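Local coordinates for protein TetR-like transcriptional regulator (Rhodococcus, PDB 3F1B) that probably binds cis-regulatory DNA as a TetR-family transcription factor through an N-terminal helix-turn-helix domain, at residues K48-L51 / Y52-G56. Sequence-based numbering, arbitrary orientation.
With SO4 (sulfate ion), chain C.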
loop_
_atom_site.group_PDB
_atom_site.type_symbol
_atom_site.label_atom_id
_atom_site.label_comp_id
_atom_site.label_asym_id
_atom_site.label_seq_id
_atom_site.Cartn_x
_atom_site.Cartn_y
_atom_site.Cartn_z
ATOM N N LYS A 48 22.703 16.630 -17.310
ATOM C CA LYS A 48 21.599 15.794 -17.772
ATOM C C LYS A 48 22.097 14.764 -18.826
ATOM O O LYS A 48 21.802 13.567 -18.704
ATOM C CB LYS A 48 20.464 16.665 -18.302
ATOM C CG LYS A 48 19.131 15.978 -18.429
ATOM C CD LYS A 48 18.024 17.012 -18.747
ATOM C CE LYS A 48 16.620 16.366 -18.972
ATOM N NZ LYS A 48 15.744 17.206 -19.895
ATOM N N PRO A 49 22.871 15.221 -19.840
ATOM C CA PRO A 49 23.537 14.274 -20.729
ATOM C C PRO A 49 24.297 13.171 -19.978
ATOM O O PRO A 49 24.259 12.006 -20.412
ATOM C CB PRO A 49 24.520 15.155 -21.529
ATOM C CG PRO A 49 23.952 16.537 -21.494
ATOM C CD PRO A 49 22.960 16.611 -20.337
HETATM N N MSE A 50 24.979 13.537 -18.889
HETATM C CA MSE A 50 25.686 12.590 -18.036
HETATM C C MSE A 50 24.782 11.497 -17.517
HETATM O O MSE A 50 25.069 10.309 -17.714
HETATM C CB MSE A 50 26.282 13.305 -16.845
HETATM C CG MSE A 50 27.748 13.581 -16.971
HETATM SE SE MSE A 50 28.658 11.874 -16.733
HETATM C CE MSE A 50 28.395 11.720 -14.786
ATOM N N LEU A 51 23.696 11.904 -16.853
ATOM C CA LEU A 51 22.695 10.975 -16.332
ATOM C C LEU A 51 22.260 9.923 -17.388
ATOM O O LEU A 51 22.238 8.720 -17.121
ATOM C CB LEU A 51 21.473 11.765 -15.856
ATOM C CG LEU A 51 20.899 11.604 -14.460
ATOM C CD1 LEU A 51 19.436 11.922 -14.493
ATOM C CD2 LEU A 51 21.101 10.255 -13.854
ATOM N N TYR A 52 21.920 10.388 -18.587
ATOM C CA TYR A 52 21.465 9.483 -19.649
ATOM C C TYR A 52 22.518 8.500 -20.115
ATOM O O TYR A 52 22.180 7.414 -20.599
ATOM C CB TYR A 52 20.955 10.276 -20.841
ATOM C CG TYR A 52 19.570 10.774 -20.634
ATOM C CD1 TYR A 52 19.349 12.017 -20.107
ATOM C CD2 TYR A 52 18.478 9.979 -20.933
ATOM C CE1 TYR A 52 18.065 12.470 -19.886
ATOM C CE2 TYR A 52 17.183 10.418 -20.731
ATOM C CZ TYR A 52 16.976 11.670 -20.214
ATOM O OH TYR A 52 15.690 12.146 -20.007
ATOM N N LEU A 53 23.790 8.878 -19.991
ATOM C CA LEU A 53 24.875 7.931 -20.278
ATOM C C LEU A 53 24.988 6.812 -19.216
ATOM O O LEU A 53 25.668 5.825 -19.447
ATOM C CB LEU A 53 26.245 8.635 -20.519
ATOM C CG LEU A 53 26.420 9.619 -21.682
ATOM C CD1 LEU A 53 27.763 10.267 -21.627
ATOM C CD2 LEU A 53 26.244 8.915 -23.007
ATOM N N TYR A 54 24.327 6.972 -18.069
ATOM C CA TYR A 54 24.296 5.916 -17.061
ATOM C C TYR A 54 22.946 5.261 -17.072
ATOM O O TYR A 54 22.862 4.035 -16.966
ATOM C CB TYR A 54 24.636 6.395 -15.634
ATOM C CG TYR A 54 26.077 6.726 -15.462
ATOM C CD1 TYR A 54 26.984 5.804 -14.922
ATOM C CD2 TYR A 54 26.568 7.970 -15.896
ATOM C CE1 TYR A 54 28.368 6.138 -14.803
ATOM C CE2 TYR A 54 27.936 8.314 -15.800
ATOM C CZ TYR A 54 28.823 7.416 -15.246
ATOM O OH TYR A 54 30.142 7.828 -15.162
ATOM N N TYR A 55 21.883 6.049 -17.204
ATOM C CA TYR A 55 20.550 5.465 -17.105
ATOM C C TYR A 55 19.732 5.443 -18.377
ATOM O O TYR A 55 19.272 4.362 -18.798
ATOM C CB TYR A 55 19.797 5.941 -15.852
ATOM C CG TYR A 55 20.551 5.453 -14.644
ATOM C CD1 TYR A 55 20.449 4.103 -14.238
ATOM C CD2 TYR A 55 21.459 6.289 -13.979
ATOM C CE1 TYR A 55 21.196 3.609 -13.174
ATOM C CE2 TYR A 55 22.223 5.798 -12.909
ATOM C CZ TYR A 55 22.061 4.459 -12.505
ATOM O OH TYR A 55 22.782 3.971 -11.431
ATOM N N GLY A 56 19.569 6.571 -19.042
ATOM C CA GLY A 56 19.037 6.430 -20.391
ATOM C C GLY A 56 17.547 6.637 -20.461
ATOM O O GLY A 56 17.045 7.057 -21.510
HETATM S S SO4 C . 12.727 14.770 -18.231
HETATM O O1 SO4 C . 13.369 15.732 -17.342
HETATM O O2 SO4 C . 13.691 14.521 -19.310
HETATM O O3 SO4 C . 12.391 13.534 -17.517
HETATM O O4 SO4 C . 11.499 15.331 -18.785
#
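In the second helix of the predicted helix-turn-helix motif, the recognition helix of TetR-family repressors, Lys-48 and Tyr-52 run side by side one turn apart. Lys-48 CG, anti to its own backbone N (chi1 -163°), lies 3.9 Å from Tyr-52 CE1 at the ring edge, and the extended chain brings NZ level with the phenol oxygen. Both end at a sulfate, probably from the crystallisation liquor: Tyr-52 OH gives a weak hydrogen bond to sulfate O2 (3.2 Å), and Lys-48 NZ a second weak one to the same oxygen (3.4 Å). The sulfate also accepts from the backbone N of Met-37 and Asp-38, and Lys-48 NZ is salt-bridged to Asp-38, tying the start of this helix to helix 37-43. An anion here is consistent with a site for a DNA phosphate. A valine in place of Tyr-52, lacking hydroxyl and ring, would probably leave the sulfate one weak partner short and Lys-48 CG without its neighbouring edge. Next along the helix, selenomethionine Met-50 makes a Met-aromatic contact, SE at the ring edge 5.2 Å from the Tyr-54 centroid and CE 3.6 Å from Tyr-54 CE2. On the inner side, Leu-51 CD2 meets the edge of the Tyr-55 ring, which lies between helices 12-30 and 58-77. Leu-51 O accepts from Tyr-55 N at 2.7 Å and from Tyr-54 N, before Gly-56 breaks the helical course with positive phi (97°).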